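Local coordinates for protein multicopper oxidase (Uncultured bacterium, PDB 4E9X) that probably couples the one-electron oxidation of substrates to the reduction of dioxygen to water, using type 1 copper and a trinuclear copper cluster, at residues 142-147 and 201-206; 178-183 and 272-277; 248-253 and 268-273. All blocks are in the same frame, centred on the assembly; numbering follows the deposited sequence. Where two conformers were deposited one is given.

Contact 1 of 3, residues 142-147 and 201-206; sequences MMMSTW and HAMHSH. With CU (copper (II) ion), chain G; CU (copper (II) ion), chain F.
Met-144 of strand 142-147 meets His-201 and Met-203 of strand 201-205 across the interior of a cupredoxin beta-sandwich; the strand axes approach to 9.4 Å and run at 138°. The two strands belong to different sheets, and the bridge is made mainly by side chains, with one water. Met-144 lays CB over the centre of the His-201 ring, 3.5 Å from the ring centroid, a CH-pi contact almost on the ring normal. The Met-144 chain then turns at chi2 (62°) and chi3 (65°). This brings its sulfur end up to Met-203, which comes from the other sheet tip to tip, with Met-144 SD 4.0 Å from Met-203 CE. His-201 ND1 hydrogen-bonds to Asp-253 OD2, and NE2 lies 2.8 Å from a water in the ring plane. That water also gives a weak bond to Met-144 O. A leucine in place of His-201 would probably cost Asp-253 OD2 one of two histidine partners, the water its ring nitrogen and Met-144 CB the ring face beneath it. Further along, His-206 NE2 binds a trinuclear-cluster copper at 1.9 Å, with His-252 of this chain and His-106 of a neighbouring subunit. His-204 NE2 holds another at 1.8 Å, with His-60 of that subunit.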
ATOM      1  N   MET A 142       9.162  11.892 -11.291  1.00  6.75           N
ATOM      2  CA  MET A 142       7.694  11.843 -11.215  1.00  7.19           C
ATOM      3  C   MET A 142       7.232  11.955  -9.767  1.00  7.04           C
ATOM      4  O   MET A 142       7.336  10.990  -8.987  1.00  7.25           O
ATOM      5  CB  MET A 142       7.130  10.533 -11.801  1.00  7.86           C
ATOM      6  CG  MET A 142       7.384  10.468 -13.328  1.00  8.46           C
ATOM      7  SD  MET A 142       6.401   9.139 -14.015  1.00 12.92           S
ATOM      8  CE  MET A 142       7.006   9.011 -15.696  1.00 12.61           C
ATOM      9  N   MET A 143       6.709  13.140  -9.394  1.00  7.40           N
ATOM     10  CA  MET A 143       6.288  13.362  -7.994  1.00  7.27           C
ATOM     11  C   MET A 143       4.779  13.365  -7.971  1.00  7.20           C
ATOM     12  O   MET A 143       4.129  14.257  -8.583  1.00  7.81           O
ATOM     13  CB  MET A 143       6.836  14.728  -7.525  1.00  7.68           C
ATOM     14  CG  MET A 143       8.367  14.789  -7.655  1.00  9.08           C
ATOM     15  SD  MET A 143       9.138  16.223  -6.832  1.00  9.31           S
ATOM     16  CE  MET A 143       9.024  15.707  -5.121  1.00 10.48           C
ATOM     17  N   MET A 144       4.192  12.377  -7.339  1.00  6.98           N
ATOM     18  CA  MET A 144       2.736  12.217  -7.341  1.00  7.95           C
ATOM     19  C   MET A 144       2.116  12.866  -6.125  1.00  6.99           C
ATOM     20  O   MET A 144       2.697  12.836  -5.038  1.00  8.06           O
ATOM     21  CB  MET A 144       2.342  10.726  -7.365  1.00  8.58           C
ATOM     22  CG  MET A 144       2.216  10.140  -8.781  1.00  9.81           C
ATOM     23  SD  MET A 144       3.733  10.146  -9.756  1.00  8.91           S
ATOM     24  CE  MET A 144       4.732   9.007  -8.772  1.00 10.87           C
ATOM     25  N   SER A 145       0.935  13.483  -6.286  1.00  7.69           N
ATOM     26  CA  SER A 145       0.209  14.084  -5.178  1.00  8.00           C
ATOM     27  C   SER A 145      -1.270  14.141  -5.568  1.00  7.62           C
ATOM     28  O   SER A 145      -1.704  13.765  -6.658  1.00  8.42           O
ATOM     29  CB  SER A 145       0.761  15.437  -4.786  1.00  8.43           C
ATOM     30  OG  SER A 145       0.534  16.404  -5.793  1.00  9.33           O
ATOM     31  N   THR A 146      -2.009  14.599  -4.557  1.00  8.65           N
ATOM     32  CA  THR A 146      -3.462  14.701  -4.687  1.00  8.69           C
ATOM     33  C   THR A 146      -3.938  16.085  -4.265  1.00  8.15           C
ATOM     34  O   THR A 146      -3.225  16.829  -3.585  1.00 10.39           O
ATOM     35  CB  THR A 146      -4.234  13.617  -3.875  1.00 10.05           C
ATOM     36  OG1 THR A 146      -4.193  13.966  -2.492  1.00 10.85           O
ATOM     37  CG2 THR A 146      -3.589  12.251  -4.090  1.00 11.27           C
ATOM     38  N   TRP A 147      -5.167  16.429  -4.633  1.00  9.02           N
ATOM     39  CA  TRP A 147      -5.668  17.790  -4.448  1.00  9.41           C
ATOM     40  C   TRP A 147      -7.131  17.709  -4.007  1.00  9.23           C
ATOM     41  O   TRP A 147      -7.858  16.852  -4.462  1.00 10.52           O
ATOM     42  CB  TRP A 147      -5.613  18.625  -5.725  1.00  9.83           C
ATOM     43  CG  TRP A 147      -4.219  18.603  -6.325  1.00  9.77           C
ATOM     44  CD1 TRP A 147      -3.740  17.633  -7.181  1.00  9.13           C
ATOM     45  CD2 TRP A 147      -3.159  19.515  -6.105  1.00 10.08           C
ATOM     46  NE1 TRP A 147      -2.414  17.912  -7.515  1.00  9.58           N
ATOM     47  CE2 TRP A 147      -2.045  19.060  -6.864  1.00  9.26           C
ATOM     48  CE3 TRP A 147      -3.049  20.684  -5.314  1.00  9.88           C
ATOM     49  CZ2 TRP A 147      -0.818  19.746  -6.876  1.00 10.09           C
ATOM     50  CZ3 TRP A 147      -1.809  21.328  -5.359  1.00 11.71           C
ATOM     51  CH2 TRP A 147      -0.712  20.881  -6.118  1.00 10.61           C
ATOM     52  N   HIS A 201      -0.158   5.468  -5.042  1.00  7.08           N
ATOM     53  CA  HIS A 201      -0.193   5.556  -6.505  1.00  7.81           C
ATOM     54  C   HIS A 201       0.435   4.271  -7.062  1.00  8.26           C
ATOM     55  O   HIS A 201       1.579   3.918  -6.717  1.00  9.87           O
ATOM     56  CB  HIS A 201       0.637   6.765  -6.964  1.00  8.13           C
ATOM     57  CG  HIS A 201       0.084   8.052  -6.435  1.00  7.19           C
ATOM     58  ND1 HIS A 201      -0.916   8.738  -7.068  1.00  8.32           N
ATOM     59  CD2 HIS A 201       0.366   8.740  -5.296  1.00  7.95           C
ATOM     60  CE1 HIS A 201      -1.233   9.826  -6.328  1.00  9.19           C
ATOM     61  NE2 HIS A 201      -0.449   9.839  -5.262  1.00  8.23           N
ATOM     62  N   ALA A 202      -0.303   3.561  -7.902  1.00  7.10           N
ATOM     63  CA  ALA A 202       0.175   2.278  -8.430  1.00  7.32           C
ATOM     64  C   ALA A 202       0.651   2.535  -9.859  1.00  6.95           C
ATOM     65  O   ALA A 202      -0.106   2.546 -10.799  1.00  8.46           O
ATOM     66  CB  ALA A 202      -0.946   1.253  -8.353  1.00  8.70           C
ATOM     67  N   MET A 203       1.919   2.851 -10.042  1.00  7.96           N
ATOM     68  CA  MET A 203       2.396   3.381 -11.337  1.00  7.99           C
ATOM     69  C   MET A 203       2.684   2.222 -12.295  1.00  7.77           C
ATOM     70  O   MET A 203       3.544   1.368 -12.028  1.00  8.27           O
ATOM     71  CB  MET A 203       3.668   4.198 -11.082  1.00  9.14           C
ATOM     72  CG  MET A 203       3.411   5.379 -10.129  1.00 10.28           C
ATOM     73  SD  MET A 203       2.063   6.491 -10.608  1.00 10.35           S
ATOM     74  CE  MET A 203       2.601   7.154 -12.194  1.00 13.79           C
ATOM     75  N   HIS A 204       1.956   2.210 -13.393  1.00  8.57           N
ATOM     76  CA  HIS A 204       2.019   1.112 -14.380  1.00  7.53           C
ATOM     77  C   HIS A 204       2.501   1.617 -15.746  1.00  7.34           C
ATOM     78  O   HIS A 204       1.874   2.541 -16.308  1.00  8.67           O
ATOM     79  CB  HIS A 204       0.638   0.523 -14.526  1.00  9.11           C
ATOM     80  CG  HIS A 204       0.476  -0.459 -15.634  1.00  9.02           C
ATOM     81  ND1 HIS A 204       1.358  -1.534 -15.861  1.00  9.87           N
ATOM     82  CD2 HIS A 204      -0.452  -0.547 -16.609  1.00 10.25           C
ATOM     83  CE1 HIS A 204       0.920  -2.212 -16.963  1.00 10.54           C
ATOM     84  NE2 HIS A 204      -0.175  -1.615 -17.416  1.00 10.64           N
ATOM     85  N   SER A 205       3.534   0.975 -16.253  1.00  7.45           N
ATOM     86  CA  SER A 205       4.043   1.305 -17.594  1.00  7.71           C
ATOM     87  C   SER A 205       3.492   0.313 -18.619  1.00  7.11           C
ATOM     88  O   SER A 205       3.829  -0.874 -18.586  1.00  9.59           O
ATOM     89  CB  SER A 205       5.552   1.260 -17.631  1.00  8.92           C
ATOM     90  OG  SER A 205       6.065   0.041 -17.095  1.00  9.55           O
ATOM     91  N   HIS A 206       2.703   0.764 -19.593  1.00  8.04           N
ATOM     92  CA  HIS A 206       2.356  -0.127 -20.702  1.00  7.94           C
ATOM     93  C   HIS A 206       3.624  -0.369 -21.556  1.00  7.44           C
ATOM     94  O   HIS A 206       4.531   0.469 -21.612  1.00  8.22           O
ATOM     95  CB  HIS A 206       1.271   0.490 -21.586  1.00  8.08           C
ATOM     96  CG  HIS A 206      -0.094   0.590 -20.952  1.00  7.72           C
ATOM     97  ND1 HIS A 206      -1.225   0.377 -21.737  1.00  9.17           N
ATOM     98  CD2 HIS A 206      -0.547   0.824 -19.729  1.00  9.38           C
ATOM     99  CE1 HIS A 206      -2.336   0.544 -20.954  1.00 10.48           C
ATOM    100  NE2 HIS A 206      -1.916   0.798 -19.709  1.00 10.10           N
TER
HETATM  101 CU    CU G1404      -1.287  -2.147 -18.753  0.65 13.59          CU
HETATM  102 CU    CU F1403      -3.337   1.300 -18.495  0.80 12.83          CU
HETATM  103  O   HOH W   1       0.110  11.559  -3.154  1.00  8.80           O

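Contact 2 of 3, residues 178-183 and 272-277; sequences TQPLRV and VIEYDG
Val-183 O accepts Asp-276 N at 2.8 Å and also takes a CA-H...O contact from Tyr-275 CA at 3.3 Å. It lies on strand 181-183, paired in parallel with 272-275 at one edge of a cupredoxin sheet. Three more backbone bonds join the strands: Leu-181 N to Val-272 O, Glu-274 N to Leu-181 O and Val-183 N to Glu-274 O. Glu-274 OE1 accepts a salt-bridge hydrogen bond from Arg-182 NE at 2.9 Å, while its other oxygen, OE2, takes a bond from a water and another with Tyr-284. Arg-182 and Glu-274 lie side by side and point the same way. Their guanidinium and carboxylate planes are 21° apart, and the arginine chain runs extended from CG to NE. The water closes a second path, since Arg-182 NH2 donates to it in the guanidinium plane. Pro-180 CB packs against the carboxylate carbon Glu-274 CD at 3.3 Å. Arg-182 also has a cation-pi partner in Tyr-291. On the other face of the sheet, Leu-181, Val-183, Ile-273 and Tyr-275 line up. Val-183 CG2 touches Ile-273 CG2 at 3.8 Å. The same methyl stands over the centre of the Tyr-275 ring, 3.6 Å from the ring centroid.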
ATOM      1  N   THR A 178      -0.706  17.136 -18.229  1.00  8.94           N
ATOM      2  CA  THR A 178       0.617  16.521 -18.125  1.00  8.33           C
ATOM      3  C   THR A 178       1.284  16.572 -19.500  1.00  8.71           C
ATOM      4  O   THR A 178       0.737  17.079 -20.471  1.00 10.06           O
ATOM      5  CB  THR A 178       0.464  15.077 -17.612  1.00  8.49           C
ATOM      6  OG1 THR A 178      -0.511  14.493 -18.473  1.00  9.65           O
ATOM      7  CG2 THR A 178      -0.063  15.004 -16.200  1.00  9.40           C
ATOM      8  N   GLN A 179       2.501  16.043 -19.579  1.00  8.85           N
ATOM      9  CA  GLN A 179       3.277  16.043 -20.837  1.00  8.80           C
ATOM     10  C   GLN A 179       3.756  14.617 -21.103  1.00  9.12           C
ATOM     11  O   GLN A 179       3.981  13.845 -20.150  1.00  8.55           O
ATOM     12  CB  GLN A 179       4.515  16.945 -20.683  1.00  9.83           C
ATOM     13  CG  GLN A 179       4.117  18.412 -20.551  1.00 11.05           C
ATOM     14  CD  GLN A 179       3.912  19.058 -21.900  1.00 10.55           C
ATOM     15  OE1 GLN A 179       4.325  18.503 -22.911  1.00 11.25           O
ATOM     16  NE2 GLN A 179       3.260  20.209 -21.877  1.00 12.36           N
ATOM     17  N   PRO A 180       3.977  14.298 -22.350  1.00  8.26           N
ATOM     18  CA  PRO A 180       4.513  12.986 -22.697  1.00  8.70           C
ATOM     19  C   PRO A 180       5.958  12.841 -22.289  1.00  7.91           C
ATOM     20  O   PRO A 180       6.722  13.805 -22.143  1.00  9.37           O
ATOM     21  CB  PRO A 180       4.413  12.964 -24.259  1.00  9.24           C
ATOM     22  CG  PRO A 180       4.428  14.431 -24.665  1.00  9.72           C
ATOM     23  CD  PRO A 180       3.702  15.145 -23.535  1.00  9.70           C
ATOM     24  N   LEU A 181       6.348  11.578 -22.132  1.00  8.10           N
ATOM     25  CA  LEU A 181       7.737  11.158 -21.870  0.50  8.21           C
ATOM     26  C   LEU A 181       8.257  10.684 -23.224  1.00  8.38           C
ATOM     27  O   LEU A 181       7.921   9.574 -23.696  1.00  8.55           O
ATOM     28  CB  LEU A 181       7.738  10.089 -20.778  0.50  9.78           C
ATOM     29  CG  LEU A 181       9.014   9.767 -20.018  0.50  9.48           C
ATOM     30  CD1 LEU A 181       8.747   8.841 -18.831  0.50  8.31           C
ATOM     31  CD2 LEU A 181      10.056   9.150 -20.937  0.50 12.55           C
ATOM     32  N   ARG A 182       9.038  11.542 -23.909  1.00  8.62           N
ATOM     33  CA  ARG A 182       9.478  11.261 -25.274  1.00  8.45           C
ATOM     34  C   ARG A 182      10.815  10.551 -25.263  1.00  8.36           C
ATOM     35  O   ARG A 182      11.778  11.020 -24.629  1.00 10.89           O
ATOM     36  CB  ARG A 182       9.546  12.553 -26.130  1.00  9.12           C
ATOM     37  CG  ARG A 182       8.126  13.090 -26.335  1.00  9.94           C
ATOM     38  CD  ARG A 182       8.119  14.194 -27.390  1.00  9.94           C
ATOM     39  NE  ARG A 182       6.780  14.641 -27.664  1.00 10.60           N
ATOM     40  CZ  ARG A 182       6.481  15.729 -28.344  1.00 11.10           C
ATOM     41  NH1 ARG A 182       7.417  16.526 -28.800  1.00 11.19           N
ATOM     42  NH2 ARG A 182       5.197  16.064 -28.548  1.00 11.94           N
ATOM     43  N   VAL A 183      10.857   9.420 -25.946  1.00  8.44           N
ATOM     44  CA  VAL A 183      12.067   8.575 -26.018  1.00  8.93           C
ATOM     45  C   VAL A 183      12.322   8.226 -27.455  1.00  8.95           C
ATOM     46  O   VAL A 183      11.489   8.435 -28.331  1.00  9.96           O
ATOM     47  CB  VAL A 183      11.916   7.280 -25.191  1.00  8.67           C
ATOM     48  CG1 VAL A 183      11.622   7.676 -23.716  1.00 11.85           C
ATOM     49  CG2 VAL A 183      10.830   6.378 -25.770  1.00 10.48           C
ATOM     50  N   VAL A 272       2.318   9.504 -21.516  1.00  8.55           N
ATOM     51  CA  VAL A 272       2.476   8.510 -22.597  1.00  7.98           C
ATOM     52  C   VAL A 272       3.960   8.446 -22.900  1.00  7.98           C
ATOM     53  O   VAL A 272       4.616   9.514 -23.075  1.00  8.86           O
ATOM     54  CB  VAL A 272       1.713   8.951 -23.850  1.00  7.90           C
ATOM     55  CG1 VAL A 272       1.876   7.963 -24.992  1.00  9.81           C
ATOM     56  CG2 VAL A 272       0.251   9.155 -23.528  1.00  9.55           C
ATOM     57  N   ILE A 273       4.505   7.234 -22.937  1.00  7.57           N
ATOM     58  CA  ILE A 273       5.856   7.009 -23.477  1.00  7.56           C
ATOM     59  C   ILE A 273       5.681   7.067 -24.976  1.00  7.99           C
ATOM     60  O   ILE A 273       5.119   6.121 -25.573  1.00  8.77           O
ATOM     61  CB  ILE A 273       6.424   5.676 -23.011  1.00  8.04           C
ATOM     62  CG1 ILE A 273       6.438   5.638 -21.443  1.00 10.67           C
ATOM     63  CG2 ILE A 273       7.788   5.486 -23.615  1.00  9.14           C
ATOM     64  CD1 ILE A 273       6.611   4.228 -20.919  1.00 15.89           C
ATOM     65  N   GLU A 274       6.137   8.162 -25.584  1.00  8.47           N
ATOM     66  CA  GLU A 274       6.004   8.394 -27.027  1.00  7.83           C
ATOM     67  C   GLU A 274       7.348   8.127 -27.657  1.00  8.35           C
ATOM     68  O   GLU A 274       8.326   8.843 -27.375  1.00  9.86           O
ATOM     69  CB  GLU A 274       5.669   9.856 -27.282  1.00  9.67           C
ATOM     70  CG  GLU A 274       4.220  10.271 -26.912  1.00  9.80           C
ATOM     71  CD  GLU A 274       3.987  11.720 -27.253  1.00  9.61           C
ATOM     72  OE1 GLU A 274       4.939  12.461 -27.619  1.00 10.10           O
ATOM     73  OE2 GLU A 274       2.835  12.154 -27.108  1.00 10.00           O
ATOM     74  N   TYR A 275       7.421   7.125 -28.532  1.00  8.49           N
ATOM     75  CA  TYR A 275       8.691   6.923 -29.240  1.00  8.51           C
ATOM     76  C   TYR A 275       8.758   7.795 -30.502  1.00  8.37           C
ATOM     77  O   TYR A 275       7.773   7.905 -31.276  1.00  9.47           O
ATOM     78  CB  TYR A 275       8.896   5.481 -29.667  1.00  9.20           C
ATOM     79  CG  TYR A 275       9.298   4.471 -28.588  1.00  8.44           C
ATOM     80  CD1 TYR A 275       8.409   4.092 -27.559  1.00  8.93           C
ATOM     81  CD2 TYR A 275      10.535   3.880 -28.653  1.00  9.01           C
ATOM     82  CE1 TYR A 275       8.829   3.155 -26.613  1.00  8.79           C
ATOM     83  CE2 TYR A 275      10.948   2.927 -27.763  1.00  8.66           C
ATOM     84  CZ  TYR A 275      10.089   2.569 -26.723  1.00  8.15           C
ATOM     85  OH  TYR A 275      10.495   1.597 -25.858  1.00  8.73           O
ATOM     86  N   ASP A 276       9.916   8.388 -30.675  1.00  8.94           N
ATOM     87  CA  ASP A 276      10.100   9.365 -31.778  1.00  9.97           C
ATOM     88  C   ASP A 276       9.738   8.785 -33.133  1.00  9.89           C
ATOM     89  O   ASP A 276       9.266   9.525 -33.988  1.00 11.54           O
ATOM     90  CB  ASP A 276      11.565   9.750 -31.798  1.00 12.38           C
ATOM     91  CG  ASP A 276      12.007  10.764 -30.710  1.00 13.16           C
ATOM     92  OD1 ASP A 276      11.113  11.409 -30.106  1.00 13.58           O
ATOM     93  OD2 ASP A 276      13.214  10.937 -30.497  1.00 15.38           O
ATOM     94  N   GLY A 277       9.984   7.493 -33.341  1.00 10.68           N
ATOM     95  CA  GLY A 277       9.876   6.972 -34.735  1.00 11.85           C
ATOM     96  C   GLY A 277       8.445   6.649 -35.104  1.00 11.02           C
ATOM     97  O   GLY A 277       8.208   6.229 -36.268  1.00 12.53           O
TER
HETATM   98  O   HOH W   2       2.752  14.495 -28.448  1.00 15.25           O

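Contact 3 of 3, residues 248-253 and 268-273; sequences RFIFHD and GPITVI. With CU (copper (II) ion), chain F.
His-252 starts with CB beside Ile-270, 3.9 Å from Ile-270 CG1, and close to Pro-269 O. Its CG sits between the backbone N and the carbonyl carbon (chi1 62°), which carries the ring away from strand 270-273. ND1 donates to Asp-253 O at 2.9 Å. The acceptor lies close to the ring plane, but the donor stands well above the carbonyl plane. This bond holds the rotation of the ring. At the tip, NE2 binds a copper at 2.0 Å. His-206 of this chain and His-106 of a neighbouring subunit bind the same ion. The backbone beneath is an antiparallel ladder in the cupredoxin sheet of this domain. Phe-249 with Ile-273 and Phe-251 with Thr-271 are hydrogen-bonded pairs; Ile-250 with Val-272 and His-252 with Ile-270 are non-hydrogen-bonded pairs. Ile-273 N to Phe-249 O is the shortest rung, 2.7 Å, and Asp-253 N to Pro-269 O extends the ladder. Pro-269 centres an inverse gamma turn that leads into the strand. On the His-252 face, Ile-250 CG1 packs on Ile-270 CG2 at 3.6 Å. On the other face, Phe-251 has CG opposite its backbone N (chi1 -176°), and its ring reaches Ile-273, CD1 to CD1 3.8 Å. Thr-271 CG2 meets Phe-251 CB, also at 3.8 Å, while Thr-271 OG1 bonds to Gln-179 O. Asp-253 lays CB against Pro-269 CG at 3.9 Å. Besides His-201, its OD2 also bonds to His-258, and its OD1 accepts from the backbone of Ala-202 and Val-255.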
ATOM      1  N   ARG A 248       3.243   3.996 -28.853  1.00  9.28           N
ATOM      2  CA  ARG A 248       2.752   5.015 -27.934  1.00  8.62           C
ATOM      3  C   ARG A 248       2.157   4.232 -26.753  1.00  8.24           C
ATOM      4  O   ARG A 248       1.121   3.578 -26.918  1.00  9.47           O
ATOM      5  CB  ARG A 248       1.701   5.936 -28.529  1.00 10.14           C
ATOM      6  CG  ARG A 248       2.239   6.800 -29.651  1.00 10.46           C
ATOM      7  CD  ARG A 248       1.283   7.901 -30.109  1.00 11.95           C
ATOM      8  NE  ARG A 248       0.015   7.392 -30.626  1.00 12.19           N
ATOM      9  CZ  ARG A 248      -0.240   7.241 -31.940  1.00 12.74           C
ATOM     10  NH1 ARG A 248       0.664   7.533 -32.882  1.00 13.84           N
ATOM     11  NH2 ARG A 248      -1.429   6.786 -32.289  1.00 13.75           N
ATOM     12  N   PHE A 249       2.846   4.300 -25.619  1.00  7.62           N
ATOM     13  CA  PHE A 249       2.509   3.455 -24.484  1.00  8.25           C
ATOM     14  C   PHE A 249       2.177   4.293 -23.259  1.00  7.83           C
ATOM     15  O   PHE A 249       3.022   4.951 -22.664  1.00  8.73           O
ATOM     16  CB  PHE A 249       3.698   2.516 -24.207  1.00  8.16           C
ATOM     17  CG  PHE A 249       3.739   1.354 -25.198  1.00  7.89           C
ATOM     18  CD1 PHE A 249       2.737   0.393 -25.224  1.00  8.54           C
ATOM     19  CD2 PHE A 249       4.834   1.235 -26.055  1.00  9.52           C
ATOM     20  CE1 PHE A 249       2.838  -0.677 -26.080  1.00  9.61           C
ATOM     21  CE2 PHE A 249       4.916   0.136 -26.937  1.00  9.23           C
ATOM     22  CZ  PHE A 249       3.900  -0.828 -26.927  1.00  9.36           C
ATOM     23  N   ILE A 250       0.899   4.268 -22.862  1.00  8.55           N
ATOM     24  CA  ILE A 250       0.470   5.075 -21.700  1.00  9.09           C
ATOM     25  C   ILE A 250       1.149   4.564 -20.464  1.00  9.31           C
ATOM     26  O   ILE A 250       1.548   3.402 -20.339  1.00 10.11           O
ATOM     27  CB  ILE A 250      -1.062   5.055 -21.679  1.00 12.06           C
ATOM     28  CG1 ILE A 250      -1.750   6.138 -20.852  1.00 14.74           C
ATOM     29  CG2 ILE A 250      -1.601   3.718 -21.216  1.00 12.21           C
ATOM     30  CD1 ILE A 250      -3.263   6.189 -21.054  1.00 17.40           C
ATOM     31  N   PHE A 251       1.285   5.455 -19.463  1.00  9.21           N
ATOM     32  CA  PHE A 251       2.092   5.176 -18.257  1.00  8.56           C
ATOM     33  C   PHE A 251       1.320   5.951 -17.193  1.00  9.27           C
ATOM     34  O   PHE A 251       1.188   7.170 -17.296  1.00 11.97           O
ATOM     35  CB  PHE A 251       3.494   5.691 -18.525  1.00  9.84           C
ATOM     36  CG  PHE A 251       4.602   5.459 -17.451  1.00 11.82           C
ATOM     37  CD1 PHE A 251       5.862   5.977 -17.658  1.00 15.77           C
ATOM     38  CD2 PHE A 251       4.393   4.720 -16.275  1.00 13.82           C
ATOM     39  CE1 PHE A 251       6.925   5.804 -16.776  1.00 18.93           C
ATOM     40  CE2 PHE A 251       5.447   4.592 -15.396  1.00 15.95           C
ATOM     41  CZ  PHE A 251       6.677   5.113 -15.601  1.00 17.09           C
ATOM     42  N   HIS A 252       0.769   5.246 -16.196  1.00  8.41           N
ATOM     43  CA  HIS A 252      -0.236   5.950 -15.374  1.00  8.99           C
ATOM     44  C   HIS A 252      -0.412   5.281 -14.027  1.00  8.00           C
ATOM     45  O   HIS A 252      -0.068   4.125 -13.823  1.00  8.33           O
ATOM     46  CB  HIS A 252      -1.599   5.994 -16.086  1.00 11.12           C
ATOM     47  CG  HIS A 252      -2.160   4.625 -16.332  1.00 12.21           C
ATOM     48  ND1 HIS A 252      -3.031   3.964 -15.445  1.00 13.50           N
ATOM     49  CD2 HIS A 252      -1.986   3.759 -17.340  1.00 12.98           C
ATOM     50  CE1 HIS A 252      -3.303   2.769 -15.997  1.00 14.89           C
ATOM     51  NE2 HIS A 252      -2.707   2.602 -17.147  1.00 13.03           N
ATOM     52  N   ASP A 253      -1.015   6.031 -13.111  1.00  8.53           N
ATOM     53  CA  ASP A 253      -1.480   5.477 -11.828  1.00  8.49           C
ATOM     54  C   ASP A 253      -2.643   4.547 -12.139  1.00  8.65           C
ATOM     55  O   ASP A 253      -3.613   4.928 -12.816  1.00 12.31           O
ATOM     56  CB  ASP A 253      -1.855   6.648 -10.929  1.00  8.61           C
ATOM     57  CG  ASP A 253      -2.288   6.295  -9.542  1.00  7.84           C
ATOM     58  OD1 ASP A 253      -2.432   5.105  -9.197  1.00  8.54           O
ATOM     59  OD2 ASP A 253      -2.498   7.269  -8.760  1.00  9.05           O
ATOM     60  N   GLY A 268      -5.848  12.869 -14.157  1.00 10.30           N
ATOM     61  CA  GLY A 268      -5.010  12.246 -13.166  1.00 10.40           C
ATOM     62  C   GLY A 268      -3.592  12.037 -13.602  1.00  9.11           C
ATOM     63  O   GLY A 268      -3.099  12.694 -14.550  1.00  9.64           O
ATOM     64  N   PRO A 269      -2.830  11.186 -12.919  1.00  9.18           N
ATOM     65  CA  PRO A 269      -1.390  11.012 -13.211  1.00  9.16           C
ATOM     66  C   PRO A 269      -1.222  10.057 -14.365  1.00  8.50           C
ATOM     67  O   PRO A 269      -1.039   8.838 -14.186  1.00  9.46           O
ATOM     68  CB  PRO A 269      -0.809  10.469 -11.873  1.00  9.44           C
ATOM     69  CG  PRO A 269      -1.949  10.509 -10.907  1.00  9.46           C
ATOM     70  CD  PRO A 269      -3.224  10.381 -11.720  1.00  9.77           C
ATOM     71  N   ILE A 270      -1.320  10.639 -15.560  1.00  9.37           N
ATOM     72  CA  ILE A 270      -1.185   9.888 -16.803  1.00  9.21           C
ATOM     73  C   ILE A 270      -0.155  10.581 -17.705  1.00  7.89           C
ATOM     74  O   ILE A 270      -0.298  11.796 -17.910  1.00  9.86           O
ATOM     75  CB  ILE A 270      -2.522   9.823 -17.566  1.00 10.71           C
ATOM     76  CG1 ILE A 270      -3.654   9.234 -16.746  1.00 11.51           C
ATOM     77  CG2 ILE A 270      -2.317   9.101 -18.913  1.00 13.67           C
ATOM     78  CD1 ILE A 270      -5.029   9.333 -17.393  1.00 13.55           C
ATOM     79  N   THR A 271       0.791   9.837 -18.254  1.00  8.03           N
ATOM     80  CA  THR A 271       1.612  10.315 -19.339  1.00  8.56           C
ATOM     81  C   THR A 271       1.600   9.244 -20.429  1.00  8.56           C
ATOM     82  O   THR A 271       0.898   8.217 -20.286  1.00  8.17           O
ATOM     83  CB  THR A 271       3.026  10.683 -18.855  1.00  8.79           C
ATOM     84  OG1 THR A 271       3.770  11.202 -19.996  1.00  9.96           O
ATOM     85  CG2 THR A 271       3.775   9.499 -18.286  1.00 10.13           C
ATOM     86  N   VAL A 272       2.318   9.504 -21.516  1.00  8.55           N
ATOM     87  CA  VAL A 272       2.476   8.510 -22.597  1.00  7.98           C
ATOM     88  C   VAL A 272       3.960   8.446 -22.900  1.00  7.98           C
ATOM     89  O   VAL A 272       4.616   9.514 -23.075  1.00  8.86           O
ATOM     90  CB  VAL A 272       1.713   8.951 -23.850  1.00  7.90           C
ATOM     91  CG1 VAL A 272       1.876   7.963 -24.992  1.00  9.81           C
ATOM     92  CG2 VAL A 272       0.251   9.155 -23.528  1.00  9.55           C
ATOM     93  N   ILE A 273       4.505   7.234 -22.937  1.00  7.57           N
ATOM     94  CA  ILE A 273       5.856   7.009 -23.477  1.00  7.56           C
ATOM     95  C   ILE A 273       5.681   7.067 -24.976  1.00  7.99           C
ATOM     96  O   ILE A 273       5.119   6.121 -25.573  1.00  8.77           O
ATOM     97  CB  ILE A 273       6.424   5.676 -23.011  1.00  8.04           C
ATOM     98  CG1 ILE A 273       6.438   5.638 -21.443  1.00 10.67           C
ATOM     99  CG2 ILE A 273       7.788   5.486 -23.615  1.00  9.14           C
ATOM    100  CD1 ILE A 273       6.611   4.228 -20.919  1.00 15.89           C
TER
HETATM  101 CU    CU F1403      -3.337   1.300 -18.495  0.80 12.83          CU

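Overall arrangement
Contacts 2 and 3 share strand 270-275, which pairs with 181-183 along one edge and with 248-253 along the other. Their centres are 9 Å apart. Strand 248-253 is followed in the same sheet by 201-205, the strand of contact 1, whose centre is also 9 Å from that of contact 3. His-204 N and His-252 O, 2.8 Å apart, link these last two strands. Strand 142-147 lies in the opposing sheet. Its Met-142 CE touches Phe-251 CE1 of contact 3 at 3.4 Å. Contacts 1 and 3 supply His-206 and His-252 to one copper at the subunit interface; Val-272, shared by contacts 2 and 3, has its side chain about 10 Å from a copper.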